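Long-range contacts in endo-b-1,4-glucanase (Nasutitermes takasagoensis, PDB 1KSC), which probably catalyses the endohydrolysis of 1,4-beta-D-glucosidic linkages in cellulose, lichenin and cereal beta-D-glucans, and carries a bound calcium ion: residues F61-A66 and Y206-Y211; G148-G153 and R192-D197; R212-W217 and D254-G259; P354-H359 and P380-H385. All blocks are in the same frame, centred on the assembly; numbering follows the deposited sequence.

Contact 1 of 4, residues F61-A66 and Y206-Y211; sequences FGFPMA and YASADY. With CA (calcium ion), chain B.
Beside the calcium site of this family 9 glycoside hydrolase, Phe61, Phe63 and Pro64, at the start of helix 62-78, pack against Tyr206 and Ser208 in the irregular loop that runs into helix 212-226. Tyr206 carries most of the contact, and no hydrogen bond joins the two segments. Its ring receives the Pro64 ring on one face in a CH-pi contact: Pro64 CG stands 3.5 Å from the centroid of the Tyr206 ring and only 3° off the ring normal, almost exactly over the centre. Phe61, the N-cap residue of the helix, meets the rim of the same ring. Phe61 CD2 lies 3.6 Å from Tyr206 CE2, and the Phe61 and Tyr206 planes meet obliquely, at 57°. With CG beside the backbone N (chi1 -76°), the Tyr206 side chain reaches back to the helix start, and its OH bonds to Asp54. Further along, the Phe63 ring comes obliquely to Ser208, Phe63 CE2 lying 4.2 Å from Ser208 CB. Ser208 OG bonds to Asp150 and also accepts from a water at 2.7 Å from that OG, and the same water coordinates the calcium. Two residues later the backbone oxygen Asp210 O binds the ion directly, at 2.3 Å. An aromatic and proline cluster thus lies alongside a loop that supplies a main-chain calcium ligand, within the helical (alpha/alpha)6 barrel characteristic of glycoside hydrolase family 9.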
# COMPACT_ATOMS: atom_id res chain seq x y z
N PHE A 61 2.08 9.73 5.40
CA PHE A 61 0.66 9.54 5.70
C PHE A 61 0.44 8.13 6.24
O PHE A 61 0.43 7.15 5.48
CB PHE A 61 -0.19 9.76 4.44
CG PHE A 61 -0.39 11.21 4.06
CD1 PHE A 61 -1.13 12.06 4.88
CD2 PHE A 61 0.15 11.72 2.88
CE1 PHE A 61 -1.34 13.40 4.52
CE2 PHE A 61 -0.06 13.06 2.51
CZ PHE A 61 -0.80 13.90 3.34
N GLY A 62 0.26 8.03 7.55
CA GLY A 62 0.09 6.75 8.21
C GLY A 62 -1.00 5.79 7.77
O GLY A 62 -0.80 4.58 7.85
N PHE A 63 -2.14 6.29 7.32
CA PHE A 63 -3.22 5.41 6.93
C PHE A 63 -2.85 4.61 5.68
O PHE A 63 -2.85 3.37 5.70
CB PHE A 63 -4.51 6.22 6.74
CG PHE A 63 -5.77 5.39 6.64
CD1 PHE A 63 -5.90 4.19 7.34
CD2 PHE A 63 -6.85 5.84 5.88
CE1 PHE A 63 -7.09 3.44 7.28
CE2 PHE A 63 -8.04 5.10 5.81
CZ PHE A 63 -8.16 3.90 6.51
N PRO A 64 -2.53 5.28 4.56
CA PRO A 64 -2.17 4.48 3.39
C PRO A 64 -0.86 3.72 3.58
O PRO A 64 -0.65 2.69 2.95
CB PRO A 64 -2.12 5.51 2.26
CG PRO A 64 -1.78 6.80 2.97
CD PRO A 64 -2.63 6.71 4.21
N MET A 65 0.02 4.22 4.45
CA MET A 65 1.30 3.54 4.68
C MET A 65 1.05 2.20 5.37
O MET A 65 1.69 1.20 5.04
CB MET A 65 2.26 4.38 5.53
CG MET A 65 3.71 3.93 5.38
SD MET A 65 4.83 4.51 6.66
CE MET A 65 4.47 6.28 6.63
N ALA A 66 0.12 2.18 6.32
CA ALA A 66 -0.21 0.95 7.03
C ALA A 66 -0.89 -0.02 6.08
O ALA A 66 -0.59 -1.21 6.07
CB ALA A 66 -1.13 1.26 8.22
N TYR A 206 -6.20 11.97 2.70
CA TYR A 206 -6.58 10.58 2.90
C TYR A 206 -7.69 10.48 3.94
O TYR A 206 -7.56 9.82 4.97
CB TYR A 206 -5.36 9.76 3.35
CG TYR A 206 -4.41 9.46 2.22
CD1 TYR A 206 -4.68 8.44 1.30
CD2 TYR A 206 -3.25 10.23 2.03
CE1 TYR A 206 -3.83 8.20 0.22
CE2 TYR A 206 -2.40 9.99 0.95
CZ TYR A 206 -2.70 8.98 0.05
OH TYR A 206 -1.86 8.75 -1.01
N ALA A 207 -8.80 11.15 3.65
CA ALA A 207 -9.94 11.13 4.57
C ALA A 207 -10.49 9.72 4.66
O ALA A 207 -10.56 9.00 3.66
CB ALA A 207 -11.02 12.08 4.08
N SER A 208 -10.88 9.31 5.86
CA SER A 208 -11.43 7.97 6.03
C SER A 208 -12.94 8.03 5.81
O SER A 208 -13.61 8.93 6.31
CB SER A 208 -11.15 7.45 7.44
OG SER A 208 -11.80 6.22 7.64
N ALA A 209 -13.47 7.07 5.06
CA ALA A 209 -14.90 7.03 4.79
C ALA A 209 -15.65 6.34 5.93
O ALA A 209 -16.76 6.72 6.28
CB ALA A 209 -15.16 6.29 3.48
N ASP A 210 -15.03 5.31 6.50
CA ASP A 210 -15.63 4.55 7.59
C ASP A 210 -14.51 3.74 8.26
O ASP A 210 -13.61 3.25 7.58
CB ASP A 210 -16.70 3.62 7.01
CG ASP A 210 -17.74 3.21 8.03
OD1 ASP A 210 -18.94 3.20 7.67
OD2 ASP A 210 -17.38 2.89 9.18
N TYR A 211 -14.57 3.61 9.58
CA TYR A 211 -13.54 2.86 10.30
C TYR A 211 -13.99 1.46 10.68
O TYR A 211 -13.19 0.64 11.12
CB TYR A 211 -13.12 3.62 11.58
CG TYR A 211 -14.24 3.84 12.57
CD1 TYR A 211 -14.79 2.78 13.30
CD2 TYR A 211 -14.78 5.12 12.77
CE1 TYR A 211 -15.84 2.99 14.21
CE2 TYR A 211 -15.82 5.33 13.66
CZ TYR A 211 -16.34 4.27 14.38
OH TYR A 211 -17.39 4.48 15.25
CA CA B . -12.42 1.98 6.01
O HOH W 1 -11.50 4.22 5.88
O HOH W 2 -14.16 2.61 4.41

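Contact 2 of 4, residues G148-G153 and R192-D197; sequences GSDLAG and RGKYSD
With its first torsion at 29°, away from any staggered position, Asp150 brings its carboxylate to the backbone of Tyr195, while Ser149, OG beside its own N (chi1 -58°), reaches Gly193. Asp150 OD1 serves two main-chain donors. Tyr195 N lies 2.9 Å from Asp150 OD1 on the syn lone pair, and Leu151 N, in the same helical turn, lies 2.8 Å from Asp150 OD1 on the anti lone pair. These two bonds should hold the carboxylate against rotation; it stands nearly perpendicular to the Tyr195 ring, at 88°. The other oxygen, OD2, has a weak bond from Tyr195 N, and its stronger partner is Ser208 OG. Asp150, buried, gripped by these donors and at a helix start, is probably held as the anion.

Ser149 ties the first turn through both its backbone and its side chain. Ser149 N donates to Gly193 O at 2.8 Å, and Gly193 N returns a longer bond to Ser149 OG, 3.2 Å away, whose strongest partner is Ala188 O. Gly148, the N-cap residue, has no side chain, and its CA comes within 3.7 Å of Tyr195 CA. Leu151 CB also packs against Tyr195 CB at 3.6 Å, their side chains crossing at about a right angle. The Tyr195 ring goes on to meet Phe63 of helix 62-78. Thus the start of helix 149-165 is bonded to the loop that follows helix 171-190, with Asp150 touching Glu214 and Arg192 touching Leu215 of helix 212-226.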
# COMPACT_ATOMS: atom_id res chain seq x y z
N GLY A 148 -8.77 7.14 16.44
CA GLY A 148 -8.49 6.84 15.05
C GLY A 148 -8.55 5.34 14.86
O GLY A 148 -7.53 4.68 14.64
N SER A 149 -9.77 4.79 14.95
CA SER A 149 -9.99 3.35 14.81
C SER A 149 -9.50 2.80 13.48
O SER A 149 -8.99 1.67 13.41
CB SER A 149 -11.49 3.04 14.96
OG SER A 149 -11.97 3.49 16.21
N ASP A 150 -9.67 3.58 12.42
CA ASP A 150 -9.23 3.18 11.09
C ASP A 150 -7.71 3.13 11.02
O ASP A 150 -7.14 2.12 10.60
CB ASP A 150 -9.78 4.14 10.04
CG ASP A 150 -9.99 5.55 10.57
OD1 ASP A 150 -9.22 5.99 11.44
OD2 ASP A 150 -10.93 6.23 10.10
N LEU A 151 -7.05 4.21 11.44
CA LEU A 151 -5.59 4.26 11.42
C LEU A 151 -4.96 3.23 12.35
O LEU A 151 -4.05 2.50 11.96
CB LEU A 151 -5.10 5.66 11.80
CG LEU A 151 -3.58 5.85 11.95
CD1 LEU A 151 -2.88 5.58 10.62
CD2 LEU A 151 -3.28 7.26 12.42
N ALA A 152 -5.44 3.17 13.60
CA ALA A 152 -4.90 2.21 14.56
C ALA A 152 -5.21 0.78 14.14
O ALA A 152 -4.39 -0.12 14.30
CB ALA A 152 -5.47 2.49 15.95
N GLY A 153 -6.41 0.59 13.59
CA GLY A 153 -6.82 -0.73 13.15
C GLY A 153 -5.97 -1.24 11.99
O GLY A 153 -5.50 -2.38 12.02
N ARG A 192 -13.50 4.59 19.63
CA ARG A 192 -14.04 4.70 18.28
C ARG A 192 -14.01 6.10 17.68
O ARG A 192 -14.36 7.08 18.33
CB ARG A 192 -15.49 4.19 18.27
CG ARG A 192 -15.68 2.76 18.78
CD ARG A 192 -15.05 1.74 17.85
NE ARG A 192 -15.26 0.36 18.30
CZ ARG A 192 -16.40 -0.31 18.20
NH1 ARG A 192 -17.47 0.26 17.66
NH2 ARG A 192 -16.48 -1.56 18.63
N GLY A 193 -13.61 6.18 16.41
CA GLY A 193 -13.56 7.45 15.72
C GLY A 193 -12.74 7.38 14.45
O GLY A 193 -11.97 6.44 14.25
N LYS A 194 -12.93 8.36 13.58
CA LYS A 194 -12.21 8.43 12.31
C LYS A 194 -10.94 9.24 12.55
O LYS A 194 -11.00 10.35 13.09
CB LYS A 194 -13.09 9.09 11.25
CG LYS A 194 -14.34 8.27 10.94
CD LYS A 194 -15.42 9.06 10.20
CE LYS A 194 -15.02 9.40 8.79
NZ LYS A 194 -16.19 9.89 8.01
N TYR A 195 -9.79 8.70 12.16
CA TYR A 195 -8.53 9.38 12.40
C TYR A 195 -8.43 10.75 11.74
O TYR A 195 -7.79 11.65 12.28
CB TYR A 195 -7.34 8.51 11.94
CG TYR A 195 -6.87 8.77 10.53
CD1 TYR A 195 -7.62 8.34 9.43
CD2 TYR A 195 -5.70 9.49 10.29
CE1 TYR A 195 -7.20 8.62 8.13
CE2 TYR A 195 -5.28 9.78 8.99
CZ TYR A 195 -6.03 9.34 7.92
OH TYR A 195 -5.62 9.62 6.64
N SER A 196 -9.07 10.92 10.59
CA SER A 196 -9.02 12.19 9.88
C SER A 196 -9.83 13.30 10.56
O SER A 196 -9.71 14.47 10.19
CB SER A 196 -9.46 12.02 8.42
OG SER A 196 -10.58 11.16 8.29
N ASP A 197 -10.64 12.94 11.55
CA ASP A 197 -11.40 13.94 12.29
C ASP A 197 -10.52 14.47 13.42
O ASP A 197 -10.81 15.51 14.01
CB ASP A 197 -12.69 13.35 12.86
CG ASP A 197 -13.74 13.10 11.80
OD1 ASP A 197 -13.76 13.84 10.79
OD2 ASP A 197 -14.56 12.17 11.97

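Contact 3 of 4, residues R212-W217 and D254-G259; sequences RDELVW and DSKVSG. With CA (calcium ion), chain B.
The backbones come closest where the first turn of helix 212-226 faces the loop entering helix 257-268, Asp213 CA and Lys256 CA being 5.9 Å apart. Beside this approach lies an eight-coordinate calcium site. Asp213 and Glu214 each bind the ion through both carboxylate oxygens, while the backbone oxygen Asp254 O, two waters and Asp210 O complete the shell. Asp213 CG sits between the backbone N and the carbonyl carbon (chi1 48°), which brings its carboxylate to the ion. Asp213 OD2 lies 2.6 Å from the ion and also takes Lys256 N at 2.9 Å on its anti lone pair, with an N-H...O angle of 158°. Glu214 OE2, 2.4 Å from the ion, similarly uses its anti lone pair for Lys256 NZ at 2.7 Å in a salt bridge. Lys256 is thus a second-shell residue for both ligands, and its positive charge probably offsets part of the carboxylate charge. Its bent chain also crosses one face of the Trp217 indole: Lys256 CG stands 4.1 Å from the centroid of the Trp217 five-membered ring in a CH-pi contact. Glu154 links the two side chains, bridging to Lys256 NZ and bonding to Trp217 NE1. At the indole's far end, Trp217 CZ3 lies 3.3 Å from Gly259 C.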
# COMPACT_ATOMS: atom_id res chain seq x y z
N ARG A 212 -15.27 1.17 10.50
CA ARG A 212 -15.80 -0.14 10.87
C ARG A 212 -15.15 -1.32 10.16
O ARG A 212 -14.91 -2.36 10.78
CB ARG A 212 -17.31 -0.15 10.67
CG ARG A 212 -18.05 0.70 11.69
CD ARG A 212 -19.54 0.71 11.43
NE ARG A 212 -19.86 1.38 10.18
CZ ARG A 212 -21.06 1.36 9.61
NH1 ARG A 212 -22.05 0.70 10.17
NH2 ARG A 212 -21.26 2.01 8.46
N ASP A 213 -14.85 -1.17 8.87
CA ASP A 213 -14.23 -2.26 8.15
C ASP A 213 -12.81 -2.55 8.66
O ASP A 213 -12.39 -3.70 8.68
CB ASP A 213 -14.22 -1.99 6.63
CG ASP A 213 -13.73 -0.60 6.28
OD1 ASP A 213 -14.22 0.39 6.86
OD2 ASP A 213 -12.85 -0.49 5.39
N GLU A 214 -12.09 -1.51 9.07
CA GLU A 214 -10.74 -1.71 9.60
C GLU A 214 -10.76 -2.49 10.91
O GLU A 214 -9.83 -3.24 11.21
CB GLU A 214 -10.02 -0.37 9.84
CG GLU A 214 -9.42 0.29 8.60
CD GLU A 214 -10.47 0.91 7.69
OE1 GLU A 214 -11.58 1.21 8.18
OE2 GLU A 214 -10.19 1.12 6.49
N LEU A 215 -11.81 -2.31 11.70
CA LEU A 215 -11.90 -3.03 12.96
C LEU A 215 -12.03 -4.53 12.71
O LEU A 215 -11.39 -5.34 13.38
CB LEU A 215 -13.09 -2.53 13.80
CG LEU A 215 -12.94 -1.13 14.41
CD1 LEU A 215 -14.23 -0.75 15.13
CD2 LEU A 215 -11.77 -1.10 15.38
N VAL A 216 -12.84 -4.90 11.72
CA VAL A 216 -13.01 -6.31 11.39
C VAL A 216 -11.72 -6.84 10.76
O VAL A 216 -11.28 -7.95 11.07
CB VAL A 216 -14.18 -6.51 10.39
CG1 VAL A 216 -14.41 -7.99 10.16
CG2 VAL A 216 -15.45 -5.84 10.92
N TRP A 217 -11.13 -6.03 9.89
CA TRP A 217 -9.88 -6.35 9.19
C TRP A 217 -8.79 -6.65 10.22
O TRP A 217 -8.10 -7.67 10.14
CB TRP A 217 -9.50 -5.14 8.32
CG TRP A 217 -8.23 -5.19 7.49
CD1 TRP A 217 -7.21 -4.28 7.53
CD2 TRP A 217 -7.92 -6.08 6.40
NE1 TRP A 217 -6.30 -4.53 6.52
CE2 TRP A 217 -6.71 -5.62 5.82
CE3 TRP A 217 -8.56 -7.20 5.85
CZ2 TRP A 217 -6.13 -6.25 4.71
CZ3 TRP A 217 -7.97 -7.83 4.75
CH2 TRP A 217 -6.77 -7.35 4.20
N ASP A 254 -8.72 2.86 1.62
CA ASP A 254 -9.90 3.36 2.32
C ASP A 254 -10.88 2.26 2.72
O ASP A 254 -11.43 2.27 3.83
CB ASP A 254 -10.61 4.39 1.44
CG ASP A 254 -11.60 5.24 2.20
OD1 ASP A 254 -12.38 5.96 1.55
OD2 ASP A 254 -11.60 5.22 3.45
N SER A 255 -11.09 1.30 1.83
CA SER A 255 -12.03 0.21 2.08
C SER A 255 -11.36 -1.16 2.11
O SER A 255 -10.62 -1.53 1.19
CB SER A 255 -13.13 0.21 1.02
OG SER A 255 -14.03 -0.87 1.22
N LYS A 256 -11.63 -1.92 3.17
CA LYS A 256 -11.04 -3.25 3.32
C LYS A 256 -12.07 -4.35 3.09
O LYS A 256 -11.76 -5.54 3.20
CB LYS A 256 -10.45 -3.39 4.73
CG LYS A 256 -9.64 -2.17 5.18
CD LYS A 256 -8.40 -1.97 4.31
CE LYS A 256 -8.14 -0.51 4.02
NZ LYS A 256 -7.93 0.31 5.25
N VAL A 257 -13.29 -3.96 2.75
CA VAL A 257 -14.39 -4.90 2.54
C VAL A 257 -14.04 -6.24 1.89
O VAL A 257 -14.18 -7.30 2.51
CB VAL A 257 -15.54 -4.24 1.74
CG1 VAL A 257 -16.64 -5.25 1.48
CG2 VAL A 257 -16.08 -3.05 2.50
N SER A 258 -13.60 -6.21 0.64
CA SER A 258 -13.27 -7.45 -0.05
C SER A 258 -12.11 -8.21 0.57
O SER A 258 -12.04 -9.43 0.48
CB SER A 258 -13.00 -7.17 -1.53
OG SER A 258 -14.18 -6.72 -2.17
N GLY A 259 -11.19 -7.48 1.19
CA GLY A 259 -10.06 -8.13 1.83
C GLY A 259 -10.57 -8.89 3.04
O GLY A 259 -10.21 -10.05 3.27
CA CA B . -12.42 1.98 6.01
O HOH W 1 -11.50 4.22 5.88
O HOH W 2 -14.16 2.61 4.41

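Contact 4 of 4, residues P354-H359 and P380-H385; sequences PPTRPH and PDPNYH
Pro380 O is gripped side-on by the Arg357 guanidinium, with Arg357 NE at 3.2 Å and Arg357 NH1 at 3.1 Å from the same oxygen. The acceptor lies in the guanidinium plane, 4° out of it, but the two donors differ at the carbonyl: NH1 is in its plane, whereas NE sits above it. The Arg357 chain is extended from CG to NE, carrying the guanidinium to the other segment, and Pro382 lies over one of its faces. The remaining nitrogen, NH2, forms a salt bridge with Asp403, predicted to be an active-site residue. Thr356 N also bonds to Asp403 OD2, consistent with the 354-359 loop helping to position that carboxylate. The backbone of Thr356 holds the other segment too, with Asn383 N donating to Thr356 O at 2.9 Å. A water spans the same place, donating to Thr356 O at 2.8 Å and to Asn383 O. Beside this, Thr356 and Pro382 lie side by side, Thr356 OG1 being 3.3 Å from Pro382 CB. The Asn383 amide reaches Pro358: Asn383 ND2 bonds to Pro358 O at 3.1 Å, with Pro358 O tilted 25° out of the Asn383 amide plane, and OD1 takes its strongest bond from Arg405 NE. One segment belongs to the loop between helices 324-341 and 361-364, the other to the long loop from helix 374-377 to helix 415-430, and Asn383 also touches helix 361-364.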
# COMPACT_ATOMS: atom_id res chain seq x y z
N PRO A 354 7.36 3.49 -21.51
CA PRO A 354 6.77 3.72 -20.19
C PRO A 354 6.73 5.20 -19.85
O PRO A 354 7.32 6.03 -20.55
CB PRO A 354 7.73 2.96 -19.28
CG PRO A 354 9.05 3.20 -19.94
CD PRO A 354 8.72 2.93 -21.39
N PRO A 355 6.00 5.56 -18.79
CA PRO A 355 5.92 6.96 -18.38
C PRO A 355 7.34 7.35 -17.98
O PRO A 355 8.04 6.54 -17.35
CB PRO A 355 5.00 6.92 -17.17
CG PRO A 355 4.14 5.71 -17.43
CD PRO A 355 5.15 4.71 -17.94
N THR A 356 7.79 8.54 -18.34
CA THR A 356 9.13 8.97 -17.96
C THR A 356 9.08 10.24 -17.12
O THR A 356 10.11 10.72 -16.64
CB THR A 356 10.03 9.21 -19.20
OG1 THR A 356 9.57 10.36 -19.91
CG2 THR A 356 10.01 8.01 -20.12
N ARG A 357 7.88 10.78 -16.93
CA ARG A 357 7.72 12.00 -16.16
C ARG A 357 6.73 11.85 -15.00
O ARG A 357 5.79 12.63 -14.86
CB ARG A 357 7.26 13.13 -17.08
CG ARG A 357 8.21 13.38 -18.25
CD ARG A 357 7.63 14.38 -19.24
NE ARG A 357 8.59 14.74 -20.28
CZ ARG A 357 8.95 13.94 -21.28
NH1 ARG A 357 9.83 14.37 -22.18
NH2 ARG A 357 8.44 12.73 -21.40
N PRO A 358 6.92 10.83 -14.15
CA PRO A 358 5.99 10.66 -13.03
C PRO A 358 5.98 11.90 -12.12
O PRO A 358 7.00 12.57 -11.98
CB PRO A 358 6.53 9.42 -12.32
CG PRO A 358 8.00 9.47 -12.60
CD PRO A 358 8.03 9.86 -14.07
N HIS A 359 4.82 12.20 -11.54
CA HIS A 359 4.68 13.35 -10.63
C HIS A 359 5.38 12.93 -9.35
O HIS A 359 4.75 12.55 -8.36
CB HIS A 359 3.19 13.60 -10.36
CG HIS A 359 2.93 14.84 -9.56
ND1 HIS A 359 2.92 16.10 -10.12
CD2 HIS A 359 2.68 15.00 -8.24
CE1 HIS A 359 2.68 16.99 -9.17
NE2 HIS A 359 2.52 16.35 -8.03
N PRO A 380 11.01 20.36 -19.43
CA PRO A 380 10.33 19.64 -20.51
C PRO A 380 10.87 18.22 -20.63
O PRO A 380 10.22 17.33 -21.18
CB PRO A 380 10.64 20.48 -21.75
CG PRO A 380 10.90 21.85 -21.19
CD PRO A 380 11.72 21.53 -19.97
N ASP A 381 12.08 18.02 -20.12
CA ASP A 381 12.76 16.72 -20.17
C ASP A 381 12.18 15.70 -19.20
O ASP A 381 11.49 16.04 -18.24
CB ASP A 381 14.25 16.90 -19.86
CG ASP A 381 14.92 17.91 -20.77
OD1 ASP A 381 16.14 18.13 -20.61
OD2 ASP A 381 14.23 18.48 -21.64
N PRO A 382 12.46 14.41 -19.45
CA PRO A 382 11.95 13.35 -18.56
C PRO A 382 12.64 13.44 -17.20
O PRO A 382 13.69 14.06 -17.08
CB PRO A 382 12.29 12.07 -19.32
CG PRO A 382 13.51 12.45 -20.10
CD PRO A 382 13.17 13.83 -20.60
N ASN A 383 12.03 12.85 -16.18
CA ASN A 383 12.62 12.86 -14.85
C ASN A 383 14.05 12.37 -14.95
O ASN A 383 14.32 11.36 -15.60
CB ASN A 383 11.82 11.96 -13.90
CG ASN A 383 10.53 12.61 -13.42
OD1 ASN A 383 9.91 13.39 -14.15
ND2 ASN A 383 10.12 12.28 -12.20
N TYR A 384 14.97 13.09 -14.32
CA TYR A 384 16.39 12.74 -14.35
C TYR A 384 16.65 11.27 -14.01
O TYR A 384 17.41 10.60 -14.72
CB TYR A 384 17.15 13.65 -13.38
CG TYR A 384 18.65 13.53 -13.50
CD1 TYR A 384 19.34 12.51 -12.85
CD2 TYR A 384 19.38 14.44 -14.27
CE1 TYR A 384 20.73 12.40 -12.96
CE2 TYR A 384 20.77 14.34 -14.38
CZ TYR A 384 21.43 13.32 -13.73
OH TYR A 384 22.80 13.23 -13.82
N HIS A 385 16.04 10.79 -12.93
CA HIS A 385 16.20 9.40 -12.51
C HIS A 385 14.99 8.57 -12.93
O HIS A 385 13.85 9.00 -12.77
CB HIS A 385 16.32 9.29 -10.99
CG HIS A 385 17.44 10.10 -10.40
ND1 HIS A 385 18.77 9.77 -10.58
CD2 HIS A 385 17.42 11.20 -9.62
CE1 HIS A 385 19.52 10.64 -9.93
NE2 HIS A 385 18.73 11.52 -9.34
O HOH W 3 12.43 9.24 -16.17
O HOH W 4 8.37 17.32 -19.06

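In the fold
Contacts 1, 2 and 3 form one continuous region around the calcium, with centres 8 to 12 Å apart. Contact 2 is nested in sequence inside contact 1 and joined to it by a probable hydrogen bond from Tyr195 OH to Tyr206 O at 2.6 Å. Contacts 1 and 3 share the ion and its two waters, and Ala209 N probably bonds Asp254 OD2 at 3.1 Å. Contact 2 reaches contact 3 by packing, Asp150 O lying 3.5 Å from Glu214 CG. Contact 4 stands apart: its centre is about 28 Å from that of contact 1 and about 35 Å from that of contact 3. There the Thr356 side chain comes about 3 Å from that of the predicted active-site Asp403.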